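Local coordinates for protein similar to sp|P32453 Saccharomyces cerevisiae YNL315c ATP11 (Candida glabrata CBS 138, PDB 2P4F) that probably acts as a mitochondrial chaperone that binds unfolded protein and assists assembly of the F1 sector of ATP synthase, at residues 132-137 with 242-247; 157-162 with 182-187; 196-201 with 212-217. All blocks are in the same frame, centred on the assembly; numbering follows the deposited sequence.

In the fold
The three contacts belong to one six-stranded antiparallel half-barrel sheet and helix 244-257 packed against it. Contact 1 brings the start of this helix up to strand 133-139, at one margin. Contact 2 pairs strand 156-162, at the other margin, with strand 179-190; contact 3 pairs the inner strands 193-200 and 215-220. Contacts 2 and 3 follow each other along the chain, nested within the loop closed by contact 1. Their centres lie about 8 Å apart, that of contact 1 about 12 Å from contact 3 and 15 Å from contact 2. Gln182 and His214 join contacts 2 and 3, while Leu161 packing on Val242 and Asp246, and Thr215 on Ala247, tie both to contact 1.

Contact 1 (132-137 with 242-247); sequences DSLVAV and VSLQDA
Leu134 CD2 and Leu244 CD1 press to 3.3 Å, tighter than ordinary van der Waals contact, and this pair of methyls is the heart of the meeting. The two side chains pass one another pointing opposite ways, meeting through one methyl of each. Leu244 reaches across with CG anti to the backbone N (chi1 -164°), which lays CD1 against Leu134 while both of its methyls sit near the carbonyl of Ser133, CD1 of Leu244 at 3.8 Å from Ser133 O. The other branch of Leu134, CD1, rests more loosely on Ala247 CB at 4.2 Å, one helical turn on. Everything that touches across here is apolar carbon or carbonyl oxygen.

The helix that brings Leu244 and Ala247 to the strand is fastened at its first turn. Ser243 OG accepts from Asp246 N at 2.9 Å, and Asp246 OD2 returns the favour by accepting from Ser243 N at 3.0 Å. That second bond is nearly straight at the hydrogen (170°) but meets the carboxylate from above its plane. The same OD2 also takes a salt bridge from Arg163. On the far side of the strand, Val135 and Val137 pack against helix 116-126. The arrangement is a capping box at the start of an alpha-helix that packs on one face of the half-barrel sheet, beside its marginal strand.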
ATOM      1  N   ASP A 132      -1.845  16.287   0.825  1.00 38.12           N
ATOM      2  CA  ASP A 132      -2.556  15.119   0.329  1.00 34.60           C
ATOM      3  C   ASP A 132      -1.649  13.898   0.340  1.00 32.65           C
ATOM      4  O   ASP A 132      -2.041  12.906  -0.270  1.00 28.78           O
ATOM      5  CB  ASP A 132      -3.058  15.452  -1.078  1.00 37.66           C
ATOM      6  CG  ASP A 132      -1.894  15.709  -2.022  1.00 42.31           C
ATOM      7  OD1 ASP A 132      -0.747  15.936  -1.600  1.00 40.29           O
ATOM      8  OD2 ASP A 132      -2.133  15.686  -3.245  1.00 52.96           O
ATOM      9  N   SER A 133      -0.505  13.941   0.997  1.00 32.92           N
ATOM     10  CA  SER A 133       0.551  12.934   0.819  1.00 27.09           C
ATOM     11  C   SER A 133       0.761  12.033   2.019  1.00 25.01           C
ATOM     12  O   SER A 133       0.750  12.542   3.132  1.00 31.25           O
ATOM     13  CB  SER A 133       1.903  13.619   0.509  1.00 37.56           C
ATOM     14  OG  SER A 133       1.785  14.050  -0.850  1.00 49.95           O
ATOM     15  N   LEU A 134       0.993  10.771   1.688  1.00 26.07           N
ATOM     16  CA  LEU A 134       1.448   9.711   2.576  1.00 26.21           C
ATOM     17  C   LEU A 134       2.909   9.441   2.261  1.00 22.28           C
ATOM     18  O   LEU A 134       3.292   9.265   1.105  1.00 27.07           O
ATOM     19  CB  LEU A 134       0.670   8.400   2.372  1.00 28.82           C
ATOM     20  CG  LEU A 134      -0.848   8.434   2.666  1.00 34.77           C
ATOM     21  CD1 LEU A 134      -1.393   7.024   2.723  1.00 48.32           C
ATOM     22  CD2 LEU A 134      -1.134   9.132   3.976  1.00 45.05           C
ATOM     23  N   VAL A 135       3.791   9.466   3.266  1.00 23.09           N
ATOM     24  CA  VAL A 135       5.203   9.295   3.025  1.00 22.13           C
ATOM     25  C   VAL A 135       5.763   8.341   4.061  1.00 21.60           C
ATOM     26  O   VAL A 135       5.416   8.501   5.236  1.00 28.06           O
ATOM     27  CB  VAL A 135       5.957  10.643   3.114  1.00 26.16           C
ATOM     28  CG1 VAL A 135       7.434  10.472   2.822  1.00 26.13           C
ATOM     29  CG2 VAL A 135       5.346  11.638   2.131  1.00 34.69           C
ATOM     30  N   ALA A 136       6.598   7.391   3.652  1.00 20.18           N
ATOM     31  CA  ALA A 136       7.222   6.491   4.624  1.00 20.09           C
ATOM     32  C   ALA A 136       8.542   6.004   4.073  1.00 18.92           C
ATOM     33  O   ALA A 136       8.767   6.069   2.858  1.00 19.37           O
ATOM     34  CB  ALA A 136       6.324   5.289   4.936  1.00 23.11           C
ATOM     35  N   VAL A 137       9.364   5.512   4.999  1.00 21.79           N
ATOM     36  CA  VAL A 137      10.538   4.741   4.631  1.00 21.96           C
ATOM     37  C   VAL A 137      10.434   3.402   5.367  1.00 22.87           C
ATOM     38  O   VAL A 137      10.292   3.448   6.607  1.00 32.72           O
ATOM     39  CB  VAL A 137      11.810   5.503   5.003  1.00 29.45           C
ATOM     40  CG1 VAL A 137      13.028   4.655   4.680  1.00 39.58           C
ATOM     41  CG2 VAL A 137      11.836   6.822   4.243  1.00 33.52           C
ATOM     42  N   VAL A 242     -12.423  10.582   1.057  1.00 33.51           N
ATOM     43  CA  VAL A 242     -11.493   9.840   1.873  1.00 30.37           C
ATOM     44  C   VAL A 242     -10.480  10.827   2.442  1.00 30.83           C
ATOM     45  O   VAL A 242      -9.775  11.511   1.677  1.00 37.24           O
ATOM     46  CB  VAL A 242     -10.757   8.738   1.092  1.00 29.16           C
ATOM     47  CG1 VAL A 242      -9.717   8.035   1.979  1.00 30.59           C
ATOM     48  CG2 VAL A 242     -11.768   7.734   0.550  1.00 32.23           C
ATOM     49  N   SER A 243     -10.377  10.928   3.757  1.00 30.44           N
ATOM     50  CA  SER A 243      -9.392  11.834   4.334  1.00 32.48           C
ATOM     51  C   SER A 243      -8.011  11.210   4.358  1.00 31.01           C
ATOM     52  O   SER A 243      -7.834  10.021   4.128  1.00 30.43           O
ATOM     53  CB  SER A 243      -9.804  12.224   5.766  1.00 34.50           C
ATOM     54  OG  SER A 243      -9.578  11.129   6.641  1.00 37.12           O
ATOM     55  N   LEU A 244      -7.005  12.011   4.663  1.00 32.89           N
ATOM     56  CA  LEU A 244      -5.644  11.454   4.779  1.00 33.27           C
ATOM     57  C   LEU A 244      -5.603  10.465   5.922  1.00 32.62           C
ATOM     58  O   LEU A 244      -4.957   9.430   5.890  1.00 30.92           O
ATOM     59  CB  LEU A 244      -4.726  12.662   4.971  1.00 40.33           C
ATOM     60  CG  LEU A 244      -3.248  12.418   4.738  1.00 45.77           C
ATOM     61  CD1 LEU A 244      -2.977  11.799   3.360  1.00 46.42           C
ATOM     62  CD2 LEU A 244      -2.452  13.702   4.882  1.00 48.23           C
ATOM     63  N   GLN A 245      -6.350  10.741   6.987  1.00 36.83           N
ATOM     64  CA  GLN A 245      -6.431   9.795   8.088  1.00 37.62           C
ATOM     65  C   GLN A 245      -7.111   8.493   7.663  1.00 33.53           C
ATOM     66  O   GLN A 245      -6.643   7.430   8.098  1.00 33.39           O
ATOM     67  CB  GLN A 245      -7.171  10.440   9.267  1.00 42.41           C
ATOM     68  CG  GLN A 245      -6.621  11.837   9.526  1.00 51.38           C
ATOM     69  CD  GLN A 245      -7.351  12.931   8.769  1.00 56.36           C
ATOM     70  OE1 GLN A 245      -6.854  13.471   7.788  1.00 54.13           O
ATOM     71  NE2 GLN A 245      -8.567  13.279   9.208  1.00 72.82           N
ATOM     72  N   ASP A 246      -8.161   8.595   6.848  1.00 31.25           N
ATOM     73  CA  ASP A 246      -8.820   7.356   6.422  1.00 29.93           C
ATOM     74  C   ASP A 246      -7.818   6.547   5.610  1.00 26.38           C
ATOM     75  O   ASP A 246      -7.743   5.315   5.733  1.00 27.50           O
ATOM     76  CB  ASP A 246     -10.054   7.589   5.581  1.00 34.05           C
ATOM     77  CG  ASP A 246     -11.223   8.297   6.222  1.00 37.31           C
ATOM     78  OD1 ASP A 246     -11.483   8.132   7.444  1.00 52.18           O
ATOM     79  OD2 ASP A 246     -11.919   9.057   5.472  1.00 37.76           O
ATOM     80  N   ALA A 247      -7.077   7.244   4.756  1.00 27.98           N
ATOM     81  CA  ALA A 247      -6.122   6.503   3.898  1.00 25.25           C
ATOM     82  C   ALA A 247      -5.020   5.834   4.707  1.00 25.56           C
ATOM     83  O   ALA A 247      -4.558   4.716   4.455  1.00 25.78           O
ATOM     84  CB  ALA A 247      -5.574   7.517   2.879  1.00 25.35           C
TER

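Contact 2 (157-162 with 182-187); sequences FVLPLP and QYVQWQ
Phe157 to Leu159 run antiparallel to Gln182 to Val184, the strand segments lying 4.5 Å apart at closest approach with 140° between their directions, the mark of a strongly twisted pair. Four backbone bonds join them: Phe157 and Val184 exchange one in each direction, as do Leu159 and Gln182, with Val158 and Tyr183 as the non-hydrogen-bonded pair between. There Val158 CA lies 3.2 Å from Gln182 O, a CA-H...O contact.

On the face carrying Phe157, Leu159 and Val184, the methyl CD1 of Leu159 meets Val184 CG2 at 3.8 Å, the side chains crossing at a slant. Helix 244-257 lies over Leu159 through Val254 and Phe257. On the face of Val158 and Tyr183, Val158 CG2 comes obliquely to the ring at Tyr183 CD1, 3.8 Å away, while Phe157 O stands near the ring plane, at the edge.

Gln182 folds back on itself, turning at CB-CG (chi2 -60°), which sets the amide beside Leu161: Leu161 CB lies 3.8 Å from Gln182 NE2. Both ends of this buried amide are used, OE1 bonding to His214 NE2 and NE2 to the carbonyl of Glu180. Leu161 in turn packs on Val242 and Asp246, by the start of the helix. This is the antiparallel ladder between a marginal strand and its inner neighbour in the half barrel.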
ATOM      1  N   PHE A 157      -7.713  -7.269  -3.055  1.00 15.05           N
ATOM      2  CA  PHE A 157      -8.402  -7.524  -1.789  1.00 15.23           C
ATOM      3  C   PHE A 157      -9.525  -6.504  -1.641  1.00 15.25           C
ATOM      4  O   PHE A 157      -9.676  -5.627  -2.492  1.00 15.55           O
ATOM      5  CB  PHE A 157      -7.440  -7.480  -0.610  1.00 16.27           C
ATOM      6  CG  PHE A 157      -7.930  -8.192   0.664  1.00 16.90           C
ATOM      7  CD1 PHE A 157      -8.541  -9.460   0.585  1.00 17.10           C
ATOM      8  CD2 PHE A 157      -7.763  -7.609   1.891  1.00 18.38           C
ATOM      9  CE1 PHE A 157      -8.963 -10.140   1.735  1.00 17.95           C
ATOM     10  CE2 PHE A 157      -8.170  -8.281   3.051  1.00 19.60           C
ATOM     11  CZ  PHE A 157      -8.755  -9.541   2.951  1.00 19.03           C
ATOM     12  N   VAL A 158     -10.341  -6.674  -0.597  1.00 16.97           N
ATOM     13  CA  VAL A 158     -11.368  -5.675  -0.252  1.00 17.02           C
ATOM     14  C   VAL A 158     -11.163  -5.302   1.191  1.00 16.93           C
ATOM     15  O   VAL A 158     -10.856  -6.206   2.014  1.00 20.29           O
ATOM     16  CB  VAL A 158     -12.776  -6.274  -0.460  1.00 21.09           C
ATOM     17  CG1 VAL A 158     -13.825  -5.334   0.054  1.00 24.29           C
ATOM     18  CG2 VAL A 158     -12.941  -6.563  -1.960  1.00 22.35           C
ATOM     19  N   LEU A 159     -11.289  -4.015   1.539  1.00 19.07           N
ATOM     20  CA  LEU A 159     -11.217  -3.618   2.919  1.00 18.71           C
ATOM     21  C   LEU A 159     -12.355  -2.672   3.233  1.00 19.17           C
ATOM     22  O   LEU A 159     -12.726  -1.874   2.378  1.00 21.31           O
ATOM     23  CB  LEU A 159      -9.922  -2.834   3.245  1.00 21.15           C
ATOM     24  CG  LEU A 159      -8.637  -3.634   3.328  1.00 24.30           C
ATOM     25  CD1 LEU A 159      -7.466  -2.642   3.489  1.00 26.88           C
ATOM     26  CD2 LEU A 159      -8.622  -4.653   4.465  1.00 24.72           C
ATOM     27  N   PRO A 160     -12.858  -2.710   4.451  1.00 21.06           N
ATOM     28  CA  PRO A 160     -13.865  -1.732   4.793  1.00 22.61           C
ATOM     29  C   PRO A 160     -13.225  -0.413   5.244  1.00 25.19           C
ATOM     30  O   PRO A 160     -12.195  -0.360   5.919  1.00 32.63           O
ATOM     31  CB  PRO A 160     -14.547  -2.394   6.015  1.00 28.61           C
ATOM     32  CG  PRO A 160     -13.430  -3.159   6.664  1.00 32.05           C
ATOM     33  CD  PRO A 160     -12.522  -3.632   5.563  1.00 25.42           C
ATOM     34  N   LEU A 161     -13.878   0.656   4.848  1.00 26.20           N
ATOM     35  CA  LEU A 161     -13.617   1.947   5.463  1.00 30.13           C
ATOM     36  C   LEU A 161     -14.791   2.282   6.403  1.00 29.16           C
ATOM     37  O   LEU A 161     -15.944   2.500   5.997  1.00 30.42           O
ATOM     38  CB  LEU A 161     -13.383   2.941   4.336  1.00 29.42           C
ATOM     39  CG  LEU A 161     -13.113   4.383   4.708  1.00 39.67           C
ATOM     40  CD1 LEU A 161     -11.944   4.403   5.696  1.00 49.83           C
ATOM     41  CD2 LEU A 161     -12.830   5.193   3.451  1.00 45.53           C
ATOM     42  N   PRO A 162     -14.532   2.297   7.707  1.00 34.94           N
ATOM     43  CA  PRO A 162     -15.601   2.619   8.666  1.00 37.79           C
ATOM     44  C   PRO A 162     -16.009   4.073   8.509  1.00 38.29           C
ATOM     45  O   PRO A 162     -15.174   4.950   8.236  1.00 46.18           O
ATOM     46  CB  PRO A 162     -14.984   2.437  10.054  1.00 43.79           C
ATOM     47  CG  PRO A 162     -13.703   1.719   9.781  1.00 48.61           C
ATOM     48  CD  PRO A 162     -13.263   2.003   8.367  1.00 40.91           C
ATOM     49  N   GLN A 182     -13.819  -0.995  -0.055  1.00 16.32           N
ATOM     50  CA  GLN A 182     -12.785  -0.498  -0.955  1.00 16.55           C
ATOM     51  C   GLN A 182     -12.107  -1.668  -1.627  1.00 16.47           C
ATOM     52  O   GLN A 182     -11.814  -2.623  -0.913  1.00 20.48           O
ATOM     53  CB  GLN A 182     -11.727   0.265  -0.154  1.00 18.59           C
ATOM     54  CG  GLN A 182     -12.312   1.291   0.818  1.00 20.06           C
ATOM     55  CD  GLN A 182     -13.142   2.380   0.176  1.00 20.52           C
ATOM     56  OE1 GLN A 182     -12.705   2.979  -0.811  1.00 24.64           O
ATOM     57  NE2 GLN A 182     -14.337   2.701   0.714  1.00 23.62           N
ATOM     58  N   TYR A 183     -11.828  -1.570  -2.923  1.00 16.36           N
ATOM     59  CA  TYR A 183     -10.862  -2.505  -3.496  1.00 16.28           C
ATOM     60  C   TYR A 183      -9.461  -2.040  -3.202  1.00 15.56           C
ATOM     61  O   TYR A 183      -9.184  -0.823  -3.239  1.00 17.66           O
ATOM     62  CB  TYR A 183     -11.040  -2.503  -5.010  1.00 15.91           C
ATOM     63  CG  TYR A 183     -12.079  -3.460  -5.558  1.00 16.09           C
ATOM     64  CD1 TYR A 183     -11.985  -4.812  -5.245  1.00 17.65           C
ATOM     65  CD2 TYR A 183     -13.093  -3.047  -6.395  1.00 18.66           C
ATOM     66  CE1 TYR A 183     -12.916  -5.730  -5.735  1.00 18.26           C
ATOM     67  CE2 TYR A 183     -14.023  -3.936  -6.908  1.00 18.87           C
ATOM     68  CZ  TYR A 183     -13.931  -5.287  -6.560  1.00 19.57           C
ATOM     69  OH  TYR A 183     -14.797  -6.208  -7.054  1.00 21.21           O
ATOM     70  N   VAL A 184      -8.590  -3.007  -2.960  1.00 15.23           N
ATOM     71  CA  VAL A 184      -7.150  -2.819  -2.863  1.00 15.48           C
ATOM     72  C   VAL A 184      -6.520  -3.568  -4.013  1.00 14.40           C
ATOM     73  O   VAL A 184      -6.809  -4.791  -4.118  1.00 16.53           O
ATOM     74  CB  VAL A 184      -6.613  -3.378  -1.529  1.00 17.77           C
ATOM     75  CG1 VAL A 184      -5.083  -3.297  -1.472  1.00 20.40           C
ATOM     76  CG2 VAL A 184      -7.272  -2.658  -0.351  1.00 22.15           C
ATOM     77  N   GLN A 185      -5.721  -2.954  -4.860  1.00 15.23           N
ATOM     78  CA  GLN A 185      -5.090  -3.695  -5.950  1.00 14.67           C
ATOM     79  C   GLN A 185      -3.586  -3.368  -5.936  1.00 15.43           C
ATOM     80  O   GLN A 185      -3.224  -2.190  -5.972  1.00 19.24           O
ATOM     81  CB  GLN A 185      -5.686  -3.338  -7.346  1.00 18.15           C
ATOM     82  CG  GLN A 185      -5.187  -4.340  -8.415  1.00 22.64           C
ATOM     83  CD  GLN A 185      -5.838  -4.118  -9.769  1.00 27.88           C
ATOM     84  OE1 GLN A 185      -6.614  -3.136  -9.975  1.00 34.54           O
ATOM     85  NE2 GLN A 185      -5.533  -5.022 -10.699  1.00 49.08           N
ATOM     86  N   TRP A 186      -2.778  -4.427  -5.939  1.00 14.78           N
ATOM     87  CA  TRP A 186      -1.340  -4.267  -6.108  1.00 15.38           C
ATOM     88  C   TRP A 186      -0.991  -4.392  -7.585  1.00 16.06           C
ATOM     89  O   TRP A 186      -1.468  -5.331  -8.253  1.00 21.18           O
ATOM     90  CB  TRP A 186      -0.604  -5.331  -5.323  1.00 16.88           C
ATOM     91  CG  TRP A 186      -0.683  -5.161  -3.840  1.00 17.66           C
ATOM     92  CD1 TRP A 186      -1.614  -5.692  -2.972  1.00 18.53           C
ATOM     93  CD2 TRP A 186       0.222  -4.405  -3.034  1.00 17.17           C
ATOM     94  NE1 TRP A 186      -1.351  -5.307  -1.662  1.00 18.84           N
ATOM     95  CE2 TRP A 186      -0.214  -4.517  -1.693  1.00 17.88           C
ATOM     96  CE3 TRP A 186       1.373  -3.638  -3.341  1.00 17.95           C
ATOM     97  CZ2 TRP A 186       0.453  -3.896  -0.642  1.00 19.99           C
ATOM     98  CZ3 TRP A 186       2.020  -3.034  -2.280  1.00 20.31           C
ATOM     99  CH2 TRP A 186       1.578  -3.154  -0.952  1.00 20.47           C
ATOM    100  N   GLN A 187      -0.220  -3.462  -8.071  1.00 16.56           N
ATOM    101  CA  GLN A 187       0.204  -3.441  -9.467  1.00 18.92           C
ATOM    102  C   GLN A 187       1.727  -3.380  -9.516  1.00 20.04           C
ATOM    103  O   GLN A 187       2.367  -2.522  -8.843  1.00 22.84           O
ATOM    104  CB  GLN A 187      -0.415  -2.245 -10.203  1.00 25.38           C
ATOM    105  CG  GLN A 187      -1.916  -2.447 -10.274  1.00 33.12           C
ATOM    106  CD  GLN A 187      -2.493  -1.801 -11.503  1.00 38.66           C
ATOM    107  OE1 GLN A 187      -2.061  -0.696 -11.867  1.00 49.73           O
ATOM    108  NE2 GLN A 187      -3.436  -2.523 -12.086  1.00 57.64           N
TER

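Contact 3 (196-201 with 212-217)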
ATOM      1  N   CYS A 196       0.149   0.382  -4.984  1.00 16.92           N
ATOM      2  CA  CYS A 196      -1.046  -0.118  -4.299  1.00 16.40           C
ATOM      3  C   CYS A 196      -2.148   0.888  -4.580  1.00 15.84           C
ATOM      4  O   CYS A 196      -1.941   2.100  -4.262  1.00 17.78           O
ATOM      5  CB  CYS A 196      -0.739  -0.278  -2.791  1.00 18.94           C
ATOM      6  SG  CYS A 196      -2.216  -0.946  -1.945  1.00 23.40           S
ATOM      7  N   LEU A 197      -3.270   0.515  -5.178  1.00 15.60           N
ATOM      8  CA  LEU A 197      -4.328   1.405  -5.594  1.00 14.47           C
ATOM      9  C   LEU A 197      -5.573   1.086  -4.765  1.00 15.31           C
ATOM     10  O   LEU A 197      -5.924  -0.112  -4.674  1.00 16.87           O
ATOM     11  CB  LEU A 197      -4.664   1.181  -7.067  1.00 17.86           C
ATOM     12  CG  LEU A 197      -3.481   1.173  -8.074  1.00 28.72           C
ATOM     13  CD1 LEU A 197      -4.055   1.010  -9.485  1.00 32.03           C
ATOM     14  CD2 LEU A 197      -2.615   2.392  -7.917  1.00 28.48           C
ATOM     15  N   ILE A 198      -6.215   2.070  -4.189  1.00 15.16           N
ATOM     16  CA  ILE A 198      -7.416   1.853  -3.395  1.00 16.03           C
ATOM     17  C   ILE A 198      -8.561   2.641  -4.008  1.00 15.37           C
ATOM     18  O   ILE A 198      -8.451   3.852  -4.236  1.00 18.09           O
ATOM     19  CB  ILE A 198      -7.153   2.178  -1.903  1.00 19.28           C
ATOM     20  CG1 ILE A 198      -5.833   1.567  -1.387  1.00 23.72           C
ATOM     21  CG2 ILE A 198      -8.356   1.712  -1.055  1.00 20.19           C
ATOM     22  CD1 ILE A 198      -5.549   1.911   0.085  1.00 29.73           C
ATOM     23  N   THR A 199      -9.676   1.945  -4.282  1.00 17.32           N
ATOM     24  CA  THR A 199     -10.794   2.453  -5.048  1.00 17.40           C
ATOM     25  C   THR A 199     -12.113   2.125  -4.348  1.00 16.17           C
ATOM     26  O   THR A 199     -12.272   1.004  -3.824  1.00 19.19           O
ATOM     27  CB  THR A 199     -10.847   1.779  -6.437  1.00 20.28           C
ATOM     28  OG1 THR A 199      -9.562   1.944  -7.049  1.00 20.46           O
ATOM     29  CG2 THR A 199     -11.912   2.421  -7.307  1.00 25.90           C
ATOM     30  N   SER A 200     -13.023   3.070  -4.328  1.00 20.12           N
ATOM     31  CA  SER A 200     -14.288   2.705  -3.675  1.00 20.65           C
ATOM     32  C   SER A 200     -15.104   1.724  -4.492  1.00 20.45           C
ATOM     33  O   SER A 200     -15.333   1.967  -5.700  1.00 22.82           O
ATOM     34  CB  SER A 200     -15.090   3.972  -3.406  1.00 28.48           C
ATOM     35  OG  SER A 200     -16.329   3.658  -2.797  1.00 44.07           O
ATOM     36  N   LEU A 201     -15.552   0.646  -3.895  1.00 19.59           N
ATOM     37  CA  LEU A 201     -16.118  -0.443  -4.701  1.00 19.07           C
ATOM     38  C   LEU A 201     -17.464  -0.058  -5.289  1.00 19.35           C
ATOM     39  O   LEU A 201     -17.802  -0.415  -6.421  1.00 22.07           O
ATOM     40  CB  LEU A 201     -16.217  -1.684  -3.791  1.00 21.46           C
ATOM     41  CG  LEU A 201     -16.633  -2.995  -4.480  1.00 20.38           C
ATOM     42  CD1 LEU A 201     -15.973  -4.180  -3.775  1.00 24.66           C
ATOM     43  CD2 LEU A 201     -18.112  -3.163  -4.421  1.00 27.17           C
ATOM     44  N   LYS A 212     -11.393   6.310 -10.982  1.00 20.62           N
ATOM     45  CA  LYS A 212     -10.033   6.575 -10.489  1.00 21.55           C
ATOM     46  C   LYS A 212      -9.855   6.133  -9.029  1.00 18.32           C
ATOM     47  O   LYS A 212     -10.720   6.411  -8.221  1.00 20.87           O
ATOM     48  CB  LYS A 212      -9.815   8.078 -10.663  1.00 30.56           C
ATOM     49  CG  LYS A 212      -8.645   8.849 -10.208  1.00 42.98           C
ATOM     50  CD  LYS A 212      -8.698  10.313 -10.672  1.00 52.27           C
ATOM     51  CE  LYS A 212      -9.945  10.998 -10.123  1.00 58.08           C
ATOM     52  NZ  LYS A 212      -9.638  12.355  -9.577  1.00 75.60           N
ATOM     53  N   PRO A 213      -8.753   5.501  -8.664  1.00 17.37           N
ATOM     54  CA  PRO A 213      -8.519   5.236  -7.248  1.00 17.94           C
ATOM     55  C   PRO A 213      -8.497   6.538  -6.470  1.00 17.14           C
ATOM     56  O   PRO A 213      -7.938   7.533  -6.913  1.00 21.49           O
ATOM     57  CB  PRO A 213      -7.119   4.614  -7.173  1.00 20.26           C
ATOM     58  CG  PRO A 213      -6.753   4.310  -8.569  1.00 28.73           C
ATOM     59  CD  PRO A 213      -7.647   5.055  -9.534  1.00 21.53           C
ATOM     60  N   HIS A 214      -9.068   6.550  -5.268  1.00 17.43           N
ATOM     61  CA  HIS A 214      -8.898   7.767  -4.454  1.00 17.98           C
ATOM     62  C   HIS A 214      -7.513   7.825  -3.830  1.00 18.04           C
ATOM     63  O   HIS A 214      -7.070   8.916  -3.450  1.00 21.36           O
ATOM     64  CB  HIS A 214      -9.956   7.814  -3.366  1.00 19.91           C
ATOM     65  CG  HIS A 214     -10.092   6.575  -2.528  1.00 20.42           C
ATOM     66  ND1 HIS A 214      -9.138   6.205  -1.608  1.00 21.19           N
ATOM     67  CD2 HIS A 214     -11.128   5.664  -2.483  1.00 21.18           C
ATOM     68  CE1 HIS A 214      -9.561   5.079  -1.012  1.00 22.54           C
ATOM     69  NE2 HIS A 214     -10.761   4.740  -1.535  1.00 22.06           N
ATOM     70  N   THR A 215      -6.834   6.690  -3.689  1.00 17.61           N
ATOM     71  CA  THR A 215      -5.500   6.647  -3.050  1.00 18.86           C
ATOM     72  C   THR A 215      -4.558   5.830  -3.936  1.00 17.57           C
ATOM     73  O   THR A 215      -4.928   4.666  -4.271  1.00 17.97           O
ATOM     74  CB  THR A 215      -5.597   6.024  -1.655  1.00 24.28           C
ATOM     75  OG1 THR A 215      -6.435   6.865  -0.840  1.00 23.43           O
ATOM     76  CG2 THR A 215      -4.222   6.003  -0.959  1.00 24.14           C
ATOM     77  N   THR A 216      -3.418   6.365  -4.305  1.00 17.32           N
ATOM     78  CA  THR A 216      -2.420   5.582  -5.061  1.00 17.89           C
ATOM     79  C   THR A 216      -1.141   5.652  -4.269  1.00 17.46           C
ATOM     80  O   THR A 216      -0.705   6.769  -3.871  1.00 20.82           O
ATOM     81  CB  THR A 216      -2.206   6.188  -6.453  1.00 22.24           C
ATOM     82  OG1 THR A 216      -3.440   5.956  -7.205  1.00 28.43           O
ATOM     83  CG2 THR A 216      -1.113   5.530  -7.270  1.00 29.30           C
ATOM     84  N   ILE A 217      -0.492   4.546  -4.023  1.00 17.01           N
ATOM     85  CA  ILE A 217       0.740   4.480  -3.253  1.00 16.68           C
ATOM     86  C   ILE A 217       1.805   3.853  -4.142  1.00 16.72           C
ATOM     87  O   ILE A 217       1.555   2.839  -4.777  1.00 19.28           O
ATOM     88  CB  ILE A 217       0.542   3.668  -1.963  1.00 20.03           C
ATOM     89  CG1 ILE A 217      -0.660   4.223  -1.134  1.00 24.46           C
ATOM     90  CG2 ILE A 217       1.824   3.641  -1.189  1.00 20.45           C
ATOM     91  CD1 ILE A 217      -1.158   3.337  -0.071  1.00 29.11           C
TER
HETATM   92  O   HOH W   1     -12.391   5.534  -5.873  1.00 26.65           O
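Lys212 and Ser200 are joined through a water, which accepts from Ser200 N at 3.0 Å and lies 3.0 Å from Lys212 O, to which it may donate, at the mouth of an antiparallel pairing that carries a classic beta bulge: His214 and Thr215 both face Ile198. The side chain of Lys212 turns elsewhere, its NZ held by Glu237 and Asp239.

Next, Pro213 sets its ring against Leu197 to Thr199. Its CB lies 3.3 Å from Ile198 O and also touches Thr199 OG1, while CG brushes the CB of Leu197.

His214 is the striking residue. With CG held between the backbone N and the carbonyl carbon (chi1 51°), the imidazole folds back so that Ile198 O stands over the middle of one face, 3.4 Å above the plane. Ile198 CG2 packs on His214 CE1 at 3.6 Å. At the ring's edge ND1 shares an in-plane hydrogen bond with Thr215 OG1; NE2 is taken by Gln182 of strand 179-190.

Beyond the bulge Thr215 starts the ladder: its O accepts a nearly straight bond from Ile198 N, whereas its own N reaches Ile198 O only weakly. Helix 244-257 covers this face, Ala247 touching Thr215. Thr216 points to the other face, where its CG2 lies beside Leu197 CD2, both side chains heading the same way. At Ile217 two backbone bonds are exchanged with Cys196: Cys196 N to Ile217 O at 2.8 Å, and Ile217 N to Cys196 O at 2.9 Å.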